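Local atomic coordinates of beta-xylosidase (Uncultured organism, PDB entry 4MLG), a protein that probably hydrolyses xylo-oligosaccharides, releasing xylose from their non-reducing ends, as a calcium-containing beta-propeller beta-xylosidase of glycoside hydrolase family 43. Residues Pro174-Pro183 and Leu211-Phe221. Sequence-based numbering, arbitrary orientation.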
# COMPACT_ATOMS: atom_id res chain seq x y z
N PRO A 174 -4.17 20.21 -6.41
CA PRO A 174 -5.04 21.40 -6.43
C PRO A 174 -4.34 22.57 -7.11
O PRO A 174 -3.11 22.66 -7.05
CB PRO A 174 -5.27 21.69 -4.94
CG PRO A 174 -4.17 20.98 -4.22
CD PRO A 174 -3.86 19.77 -5.04
N GLU A 175 -5.10 23.45 -7.75
CA GLU A 175 -4.52 24.57 -8.48
C GLU A 175 -5.13 25.92 -8.11
O GLU A 175 -6.33 26.02 -7.86
CB GLU A 175 -4.67 24.36 -9.99
CG GLU A 175 -3.88 23.20 -10.56
CD GLU A 175 -4.07 23.04 -12.06
OE1 GLU A 175 -5.09 23.55 -12.58
OE2 GLU A 175 -3.21 22.43 -12.72
N GLY A 176 -4.29 26.95 -8.08
CA GLY A 176 -4.75 28.32 -7.90
C GLY A 176 -5.51 28.60 -6.62
O GLY A 176 -4.99 28.42 -5.52
N ASP A 177 -6.76 29.06 -6.77
CA ASP A 177 -7.57 29.48 -5.64
C ASP A 177 -8.13 28.30 -4.84
O ASP A 177 -8.66 28.48 -3.75
CB ASP A 177 -8.71 30.39 -6.11
CG ASP A 177 -9.33 31.18 -4.98
OD1 ASP A 177 -8.62 31.49 -4.00
OD2 ASP A 177 -10.54 31.49 -5.06
N GLU A 178 -8.01 27.10 -5.40
CA GLU A 178 -8.42 25.89 -4.69
C GLU A 178 -7.58 25.73 -3.43
O GLU A 178 -6.39 26.05 -3.43
CB GLU A 178 -8.25 24.66 -5.59
CG GLU A 178 -9.08 24.69 -6.87
CD GLU A 178 -8.72 23.57 -7.83
OE1 GLU A 178 -7.92 22.69 -7.45
OE2 GLU A 178 -9.23 23.57 -8.97
N PRO A 179 -8.20 25.25 -2.34
CA PRO A 179 -7.48 25.05 -1.08
C PRO A 179 -6.34 24.04 -1.23
O PRO A 179 -6.56 22.94 -1.73
CB PRO A 179 -8.55 24.51 -0.14
CG PRO A 179 -9.63 23.98 -1.03
CD PRO A 179 -9.62 24.87 -2.23
N ALA A 180 -5.14 24.42 -0.80
CA ALA A 180 -3.98 23.55 -0.91
C ALA A 180 -4.12 22.34 0.00
O ALA A 180 -4.86 22.38 0.99
CB ALA A 180 -2.72 24.31 -0.58
N LEU A 181 -3.41 21.27 -0.32
CA LEU A 181 -3.39 20.08 0.52
C LEU A 181 -2.78 20.39 1.88
O LEU A 181 -1.84 21.17 1.98
CB LEU A 181 -2.62 18.95 -0.16
CG LEU A 181 -3.27 18.31 -1.39
CD1 LEU A 181 -2.43 17.15 -1.89
CD2 LEU A 181 -4.68 17.85 -1.06
N CYS A 182 -3.34 19.78 2.92
CA CYS A 182 -2.85 20.00 4.27
C CYS A 182 -1.94 18.86 4.69
O CYS A 182 -2.08 17.74 4.21
CB CYS A 182 -4.03 20.09 5.25
SG CYS A 182 -5.30 21.30 4.80
N PRO A 183 -0.99 19.15 5.60
CA PRO A 183 -0.22 18.07 6.22
C PRO A 183 -1.14 17.24 7.10
O PRO A 183 -2.21 17.71 7.48
CB PRO A 183 0.81 18.82 7.07
CG PRO A 183 0.19 20.15 7.33
CD PRO A 183 -0.57 20.48 6.09
N LEU A 211 -8.15 28.76 4.75
CA LEU A 211 -7.21 27.75 4.29
C LEU A 211 -6.31 28.28 3.18
O LEU A 211 -6.79 28.89 2.23
CB LEU A 211 -7.95 26.51 3.79
CG LEU A 211 -8.42 25.49 4.82
CD1 LEU A 211 -9.38 24.49 4.19
CD2 LEU A 211 -7.23 24.77 5.42
N LEU A 212 -5.01 28.04 3.32
CA LEU A 212 -4.04 28.47 2.31
C LEU A 212 -4.35 27.84 0.96
O LEU A 212 -4.60 26.64 0.86
CB LEU A 212 -2.62 28.14 2.74
CG LEU A 212 -2.04 28.95 3.91
CD1 LEU A 212 -0.66 28.44 4.27
CD2 LEU A 212 -2.00 30.43 3.55
N SER A 213 -4.33 28.67 -0.08
CA SER A 213 -4.63 28.21 -1.43
C SER A 213 -3.45 27.46 -2.04
O SER A 213 -2.34 27.49 -1.51
CB SER A 213 -5.03 29.39 -2.32
OG SER A 213 -4.02 30.37 -2.35
N ALA A 214 -3.71 26.79 -3.16
CA ALA A 214 -2.69 26.00 -3.84
C ALA A 214 -1.70 26.88 -4.58
O ALA A 214 -0.54 26.52 -4.77
CB ALA A 214 -3.34 25.02 -4.79
N GLY A 215 -2.17 28.05 -5.01
CA GLY A 215 -1.33 29.00 -5.72
C GLY A 215 -0.36 29.71 -4.79
O GLY A 215 0.70 30.17 -5.22
N ASP A 216 -0.73 29.80 -3.52
CA ASP A 216 0.10 30.48 -2.53
C ASP A 216 1.32 29.64 -2.17
O ASP A 216 1.47 29.22 -1.03
CB ASP A 216 -0.72 30.78 -1.27
CG ASP A 216 -0.11 31.89 -0.43
OD1 ASP A 216 1.10 32.17 -0.59
OD2 ASP A 216 -0.84 32.47 0.40
N THR A 217 2.20 29.41 -3.15
CA THR A 217 3.32 28.49 -2.98
C THR A 217 4.40 29.00 -2.03
O THR A 217 5.35 28.28 -1.72
CB THR A 217 3.97 28.14 -4.33
OG1 THR A 217 4.50 29.32 -4.94
CG2 THR A 217 2.96 27.50 -5.26
N LYS A 218 4.26 30.24 -1.56
CA LYS A 218 5.23 30.80 -0.62
C LYS A 218 4.83 30.55 0.83
O LYS A 218 5.62 30.79 1.75
CB LYS A 218 5.42 32.30 -0.88
CG LYS A 218 6.62 32.61 -1.77
CD LYS A 218 6.65 34.07 -2.20
CE LYS A 218 5.79 34.31 -3.42
NZ LYS A 218 5.98 35.68 -3.98
N ARG A 219 3.62 30.05 1.03
CA ARG A 219 3.10 29.78 2.37
C ARG A 219 2.51 28.38 2.46
O ARG A 219 2.46 27.79 3.54
CB ARG A 219 2.06 30.83 2.75
CG ARG A 219 2.59 32.25 2.79
CD ARG A 219 1.50 33.26 2.45
NE ARG A 219 0.59 33.50 3.56
CZ ARG A 219 -0.59 34.09 3.43
NH1 ARG A 219 -1.01 34.49 2.24
NH2 ARG A 219 -1.36 34.28 4.50
N ARG A 220 2.05 27.86 1.32
CA ARG A 220 1.45 26.53 1.24
C ARG A 220 2.40 25.43 1.71
O ARG A 220 3.59 25.48 1.44
CB ARG A 220 0.99 26.26 -0.20
CG ARG A 220 0.86 24.79 -0.57
CD ARG A 220 1.69 24.47 -1.81
NE ARG A 220 3.11 24.75 -1.60
CZ ARG A 220 4.05 24.58 -2.52
NH1 ARG A 220 3.73 24.13 -3.73
NH2 ARG A 220 5.31 24.85 -2.23
N PHE A 221 1.86 24.44 2.41
CA PHE A 221 2.65 23.31 2.89
C PHE A 221 3.17 22.46 1.73
O PHE A 221 2.43 22.15 0.79
CB PHE A 221 1.84 22.44 3.84
CG PHE A 221 2.56 21.20 4.30
CD1 PHE A 221 3.48 21.27 5.34
CD2 PHE A 221 2.33 19.98 3.70
CE1 PHE A 221 4.16 20.14 5.76
CE2 PHE A 221 3.00 18.84 4.11
CZ PHE A 221 3.91 18.92 5.15
O HOH W 1 -0.49 21.78 -0.73
O HOH W 2 -1.23 23.70 2.89
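P183 lies flat over the F221 ring in a CH-pi contact, and the pair illustrates how two irregular loops are joined by one aromatic contact and a few backbone bonds. CB of the proline stands 3.6 Å from the ring centroid of F221, 10° off the normal, while P183 CG and CD rest over its CG side. F221 reaches this position because its CG is anti to the backbone N (chi1 176°). An alanine in place of F221 would probably leave P183 without its aromatic partner and open a gap between the two loops and F236 of strand 233-239, which touches both side chains. Beside the F221 backbone, away from the ring, one water donates to L181 O and, weakly, to F221 O; a second donates to L181 O (2.8 Å) and accepts from F221 N.

Small side chains fill the middle of the contact. A180 CB meets R220 CG at 3.6 Å, on the aliphatic part of an arginine whose bent chain carries the guanidinium to a salt bridge with D242. A214 CB faces P174 CB at 3.9 Å. The backbones run close (A180 CA to A214 CA, 4.0 Å) and bond directly: A180 N to L212 O (2.8 Å), A214 N to E178 O, almost in line with the carbonyl, and G215 N to G176 O, on a lone pair. G176 belongs to a type II' turn, E175-E178, and P179 and S213 form a single beta bridge. The arrangement is a loop-loop junction of the family 43 beta-propeller, tying the loop before strand 184-188 to that before strand 223-230.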